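Local coordinates for importin subunit beta-1 (Saccharomyces cerevisiae, PDB 5OWU), which carries proteins into the nucleus together with importin alpha, the subunit that recognises the classical nuclear localization signal of the cargo, at residues Q781-V786 / Q824-D829; D808-F813 / Q820-D825. All coordinates share one frame; numbering follows the deposited sequence.

Interaction 1. Residues Q781-V786 / Q824-D829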
loop_
_atom_site.group_PDB
_atom_site.type_symbol
_atom_site.label_atom_id
_atom_site.label_comp_id
_atom_site.label_asym_id
_atom_site.label_seq_id
_atom_site.Cartn_x
_atom_site.Cartn_y
_atom_site.Cartn_z
ATOM N N GLN A 781 18.464 22.158 -1.316
ATOM C CA GLN A 781 18.000 21.280 -2.387
ATOM C C GLN A 781 17.029 20.242 -1.843
ATOM O O GLN A 781 15.961 19.995 -2.427
ATOM C CB GLN A 781 19.186 20.593 -3.065
ATOM C CG GLN A 781 20.125 21.532 -3.813
ATOM C CD GLN A 781 21.402 20.836 -4.269
ATOM O OE1 GLN A 781 21.451 19.608 -4.377
ATOM N NE2 GLN A 781 22.445 21.622 -4.525
ATOM N N PHE A 782 17.378 19.622 -0.709
ATOM C CA PHE A 782 16.434 18.683 -0.108
ATOM C C PHE A 782 15.105 19.367 0.206
ATOM O O PHE A 782 14.028 18.837 -0.094
ATOM C CB PHE A 782 17.012 18.061 1.157
ATOM C CG PHE A 782 16.026 17.205 1.882
ATOM C CD1 PHE A 782 15.766 15.913 1.451
ATOM C CD2 PHE A 782 15.321 17.705 2.962
ATOM C CE1 PHE A 782 14.838 15.129 2.102
ATOM C CE2 PHE A 782 14.395 16.924 3.619
ATOM C CZ PHE A 782 14.152 15.634 3.187
ATOM N N ILE A 783 15.163 20.543 0.833
ATOM C CA ILE A 783 13.936 21.229 1.223
ATOM C C ILE A 783 13.078 21.502 -0.005
ATOM O O ILE A 783 11.851 21.342 0.027
ATOM C CB ILE A 783 14.267 22.517 2.002
ATOM C CG1 ILE A 783 15.021 22.164 3.295
ATOM C CG2 ILE A 783 12.990 23.286 2.321
ATOM C CD1 ILE A 783 15.424 23.354 4.159
ATOM N N ALA A 784 13.709 21.891 -1.115
ATOM C CA ALA A 784 12.975 22.064 -2.361
ATOM C C ALA A 784 12.268 20.774 -2.751
ATOM O O ALA A 784 11.104 20.796 -3.176
ATOM C CB ALA A 784 13.922 22.520 -3.473
ATOM N N GLN A 785 12.950 19.633 -2.603
ATOM C CA GLN A 785 12.265 18.366 -2.843
ATOM C C GLN A 785 11.025 18.243 -1.967
ATOM O O GLN A 785 9.981 17.757 -2.423
ATOM C CB GLN A 785 13.199 17.185 -2.599
ATOM C CG GLN A 785 14.412 17.158 -3.497
ATOM C CD GLN A 785 15.175 15.866 -3.368
ATOM O OE1 GLN A 785 14.599 14.783 -3.462
ATOM N NE2 GLN A 785 16.475 15.968 -3.137
ATOM N N VAL A 786 11.112 18.678 -0.707
ATOM C CA VAL A 786 9.942 18.621 0.169
ATOM C C VAL A 786 8.821 19.481 -0.399
ATOM O O VAL A 786 7.659 19.064 -0.461
ATOM C CB VAL A 786 10.310 19.055 1.601
ATOM C CG1 VAL A 786 9.045 19.254 2.463
ATOM C CG2 VAL A 786 11.220 18.031 2.249
ATOM N N GLN A 824 14.358 33.181 -3.069
ATOM C CA GLN A 824 13.789 32.314 -4.089
ATOM C C GLN A 824 12.272 32.269 -3.964
ATOM O O GLN A 824 11.731 32.122 -2.862
ATOM C CB GLN A 824 14.370 30.908 -3.967
ATOM C CG GLN A 824 15.881 30.877 -3.949
ATOM C CD GLN A 824 16.413 29.466 -3.990
ATOM O OE1 GLN A 824 16.269 28.766 -4.994
ATOM N NE2 GLN A 824 17.013 29.030 -2.891
ATOM N N ASP A 825 11.588 32.388 -5.103
ATOM C CA ASP A 825 10.132 32.316 -5.100
ATOM C C ASP A 825 9.644 31.047 -4.421
ATOM O O ASP A 825 8.657 31.074 -3.681
ATOM C CB ASP A 825 9.587 32.381 -6.528
ATOM C CG ASP A 825 9.573 33.791 -7.096
ATOM O OD1 ASP A 825 9.614 34.762 -6.314
ATOM O OD2 ASP A 825 9.504 33.925 -8.333
ATOM N N TRP A 826 10.312 29.916 -4.662
ATOM C CA TRP A 826 9.791 28.669 -4.112
ATOM C C TRP A 826 9.916 28.640 -2.591
ATOM O O TRP A 826 9.046 28.082 -1.915
ATOM C CB TRP A 826 10.481 27.462 -4.759
ATOM C CG TRP A 826 11.885 27.185 -4.304
ATOM C CD1 TRP A 826 13.035 27.548 -4.935
ATOM C CD2 TRP A 826 12.282 26.463 -3.128
ATOM N NE1 TRP A 826 14.127 27.108 -4.225
ATOM C CE2 TRP A 826 13.693 26.438 -3.112
ATOM C CE3 TRP A 826 11.584 25.839 -2.087
ATOM C CZ2 TRP A 826 14.419 25.818 -2.096
ATOM C CZ3 TRP A 826 12.310 25.223 -1.075
ATOM C CH2 TRP A 826 13.713 25.217 -1.090
ATOM N N VAL A 827 10.953 29.267 -2.032
ATOM C CA VAL A 827 11.076 29.339 -0.576
ATOM C C VAL A 827 9.951 30.185 0.011
ATOM O O VAL A 827 9.232 29.751 0.919
ATOM C CB VAL A 827 12.461 29.884 -0.179
ATOM C CG1 VAL A 827 12.583 30.039 1.341
ATOM C CG2 VAL A 827 13.553 28.972 -0.698
ATOM N N ILE A 828 9.787 31.408 -0.497
ATOM C CA ILE A 828 8.732 32.295 -0.005
ATOM C C ILE A 828 7.371 31.615 -0.121
ATOM O O ILE A 828 6.593 31.558 0.843
ATOM C CB ILE A 828 8.767 33.628 -0.775
ATOM C CG1 ILE A 828 10.071 34.384 -0.473
ATOM C CG2 ILE A 828 7.548 34.490 -0.440
ATOM C CD1 ILE A 828 10.531 35.316 -1.592
ATOM N N ASP A 829 7.066 31.088 -1.309
ATOM C CA ASP A 829 5.781 30.434 -1.532
ATOM C C ASP A 829 5.582 29.260 -0.583
ATOM O O ASP A 829 4.477 29.053 -0.070
ATOM C CB ASP A 829 5.680 29.969 -2.985
ATOM C CG ASP A 829 5.669 31.126 -3.970
ATOM O OD1 ASP A 829 5.447 32.277 -3.537
ATOM O OD2 ASP A 829 5.876 30.882 -5.179
#
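Ile783 and Ala784, on helix 776-788 of HEAT repeat 18, meet the indole of Trp826 in the first turn of helix 825-836, part of HEAT repeat 19. Ile783 puts its CG2 methyl at the edge of the ring, 4.0 Å from Trp826 CZ3, and the two side chains cross at about a right angle. The Ile783 side chain also packs on Leu805 and Ile806 of helix 796-812. One residue on, Ala784 lies over a face: its CB sits 3.7 Å from the centroid of the six-membered ring, 17° off the normal, a CH-pi contact. The backbone joins in, with Ala784 N 3.3 Å from Trp826 CH2. Trp826 reaches across because its CG stands between backbone N and carbonyl carbon (chi1 75°). Behind the ring, Val827 CG2 covers the opposite face, so the indole is sandwiched between a methyl of its own helix and Ala784. Trp826 NE1 makes a weak hydrogen bond, 2.8 Å at 138°, to OE1 of the N-cap residue Gln824. No hydrogen bond crosses between the segments; cohesion here rests on van der Waals and CH-pi contact between two neighbouring HEAT repeats.

Interaction 2. Residues D808-F813 / Q820-D825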
loop_
_atom_site.group_PDB
_atom_site.type_symbol
_atom_site.label_atom_id
_atom_site.label_comp_id
_atom_site.label_asym_id
_atom_site.label_seq_id
_atom_site.Cartn_x
_atom_site.Cartn_y
_atom_site.Cartn_z
ATOM N N ASP A 808 15.822 27.987 11.278
ATOM C CA ASP A 808 16.984 27.781 12.143
ATOM C C ASP A 808 18.286 28.017 11.386
ATOM O O ASP A 808 19.200 28.688 11.885
ATOM C CB ASP A 808 16.967 26.368 12.725
ATOM C CG ASP A 808 15.722 26.083 13.553
ATOM O OD1 ASP A 808 15.009 27.039 13.926
ATOM O OD2 ASP A 808 15.464 24.892 13.839
ATOM N N ILE A 809 18.395 27.464 10.177
ATOM C CA ILE A 809 19.595 27.714 9.389
ATOM C C ILE A 809 19.755 29.208 9.158
ATOM O O ILE A 809 20.853 29.759 9.321
ATOM C CB ILE A 809 19.555 26.923 8.069
ATOM C CG1 ILE A 809 19.641 25.423 8.369
ATOM C CG2 ILE A 809 20.705 27.351 7.152
ATOM C CD1 ILE A 809 19.432 24.522 7.167
ATOM N N ALA A 810 18.657 29.901 8.817
ATOM C CA ALA A 810 18.742 31.352 8.678
ATOM C C ALA A 810 19.302 31.996 9.944
ATOM O O ALA A 810 20.167 32.874 9.875
ATOM C CB ALA A 810 17.371 31.940 8.360
ATOM N N ALA A 811 18.819 31.571 11.114
ATOM C CA ALA A 811 19.255 32.185 12.363
ATOM C C ALA A 811 20.726 31.912 12.643
ATOM O O ALA A 811 21.378 32.688 13.347
ATOM C CB ALA A 811 18.408 31.667 13.523
ATOM N N MET A 812 21.260 30.804 12.130
ATOM C CA MET A 812 22.650 30.469 12.409
ATOM C C MET A 812 23.630 31.366 11.665
ATOM O O MET A 812 24.787 31.487 12.081
ATOM C CB MET A 812 22.921 29.015 12.045
ATOM C CG MET A 812 22.319 28.022 13.010
ATOM S SD MET A 812 22.590 26.341 12.473
ATOM C CE MET A 812 24.377 26.294 12.395
ATOM N N PHE A 813 23.221 31.971 10.549
ATOM C CA PHE A 813 24.135 32.797 9.762
ATOM C C PHE A 813 23.612 34.226 9.666
ATOM O O PHE A 813 22.929 34.579 8.689
ATOM C CB PHE A 813 24.325 32.209 8.363
ATOM C CG PHE A 813 24.947 30.830 8.348
ATOM C CD1 PHE A 813 24.155 29.697 8.441
ATOM C CD2 PHE A 813 26.323 30.672 8.221
ATOM C CE1 PHE A 813 24.720 28.433 8.416
ATOM C CE2 PHE A 813 26.895 29.406 8.195
ATOM C CZ PHE A 813 26.095 28.289 8.293
ATOM N N GLN A 820 21.609 34.419 -0.291
ATOM C CA GLN A 820 21.260 34.102 -1.672
ATOM C C GLN A 820 20.175 33.029 -1.779
ATOM O O GLN A 820 19.545 32.901 -2.836
ATOM C CB GLN A 820 22.498 33.638 -2.441
ATOM C CG GLN A 820 23.184 32.403 -1.863
ATOM C CD GLN A 820 24.238 32.728 -0.818
ATOM O OE1 GLN A 820 24.299 33.844 -0.304
ATOM N NE2 GLN A 820 25.071 31.745 -0.494
ATOM N N PHE A 821 19.965 32.224 -0.735
ATOM C CA PHE A 821 18.916 31.209 -0.771
ATOM C C PHE A 821 17.547 31.756 -0.385
ATOM O O PHE A 821 16.531 31.125 -0.703
ATOM C CB PHE A 821 19.256 30.053 0.167
ATOM C CG PHE A 821 20.549 29.378 -0.162
ATOM C CD1 PHE A 821 20.623 28.468 -1.201
ATOM C CD2 PHE A 821 21.694 29.667 0.563
ATOM C CE1 PHE A 821 21.827 27.854 -1.515
ATOM C CE2 PHE A 821 22.901 29.056 0.256
ATOM C CZ PHE A 821 22.967 28.151 -0.781
ATOM N N TYR A 822 17.487 32.909 0.282
ATOM C CA TYR A 822 16.247 33.372 0.897
ATOM C C TYR A 822 15.463 34.348 0.027
ATOM O O TYR A 822 14.469 34.906 0.502
ATOM C CB TYR A 822 16.557 33.997 2.258
ATOM C CG TYR A 822 16.950 32.938 3.258
ATOM C CD1 TYR A 822 18.255 32.475 3.330
ATOM C CD2 TYR A 822 16.001 32.358 4.092
ATOM C CE1 TYR A 822 18.613 31.484 4.224
ATOM C CE2 TYR A 822 16.351 31.366 4.988
ATOM C CZ TYR A 822 17.655 30.932 5.047
ATOM O OH TYR A 822 18.003 29.950 5.946
ATOM N N GLY A 823 15.869 34.558 -1.222
ATOM C CA GLY A 823 15.097 35.329 -2.174
ATOM C C GLY A 823 14.382 34.500 -3.216
ATOM O O GLY A 823 13.829 35.066 -4.167
ATOM N N GLN A 824 14.358 33.181 -3.069
ATOM C CA GLN A 824 13.789 32.314 -4.089
ATOM C C GLN A 824 12.272 32.269 -3.964
ATOM O O GLN A 824 11.731 32.122 -2.862
ATOM C CB GLN A 824 14.370 30.908 -3.967
ATOM C CG GLN A 824 15.881 30.877 -3.949
ATOM C CD GLN A 824 16.413 29.466 -3.990
ATOM O OE1 GLN A 824 16.269 28.766 -4.994
ATOM N NE2 GLN A 824 17.013 29.030 -2.891
ATOM N N ASP A 825 11.588 32.388 -5.103
ATOM C CA ASP A 825 10.132 32.316 -5.100
ATOM C C ASP A 825 9.644 31.047 -4.421
ATOM O O ASP A 825 8.657 31.074 -3.681
ATOM C CB ASP A 825 9.587 32.381 -6.528
ATOM C CG ASP A 825 9.573 33.791 -7.096
ATOM O OD1 ASP A 825 9.614 34.762 -6.314
ATOM O OD2 ASP A 825 9.504 33.925 -8.333
#
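The CA atoms of Ala810 and Tyr822 come within 8.4 Å of each other, the nearest approach between the last turn of helix 796-812 and the short connection leading to helix 825-836. Here the end of HEAT repeat 18 meets the opening residues of HEAT repeat 19 in the alpha-helical solenoid: the chain leaves one repeat, passes through a short 3-10 segment that includes Gln820, and enters the next helix with Gln824 as N-cap.

Tyr822 bridges the gap. Its CG lies anti to the carbonyl carbon, beside the backbone N (chi1 -71°), and the ring extends toward the helix with the phenol oxygen leading. Ala810 CB approaches the ring obliquely at the phenol end, 3.5 Å from Tyr822 CZ and 3.2 Å from Tyr822 OH. Ile809 CG2 also stands near the phenol oxygen, 3.9 Å from Tyr822 OH, its side chain crossing the tyrosine at about a right angle before leading away to Val776 and Ile779. The hydroxyl also lies close to Ala810 N, but the angle is too poor for a hydrogen bond; its polar partner is the carbonyl oxygen of Ile806, one turn earlier in the helix. Phe780 meets the tyrosine ring edge-to-face, and Gln858 of helix 842-860 also packs against this side chain.

Within the connection, the Gln824 side chain folds back toward Phe821: NE2 donates to Phe821 O at 3.1 Å with an N-H...O angle of 157°, and that carbonyl oxygen lies 9° out of the Gln824 amide plane.

In the fold
Both contacts fasten HEAT repeat 18 to HEAT repeat 19, and their centres are 11 Å apart. Interaction 1 uses helix 776-788 and interaction 2 uses helix 796-812, so each of these two helices of repeat 18 has its own aromatic partner at the start of repeat 19. The contacts share Gln824 and Asp825, and the Gln824 amide has one end in each: OE1 takes the weak bond from Trp826 NE1, and NE2 donates to the backbone O of Phe821. They also touch directly, where Val827 CG2 packs 3.7 Å from Phe821 O. Ile783 packs on the side chain of Ile806, the residue whose backbone O accepts the bond from Tyr822 OH.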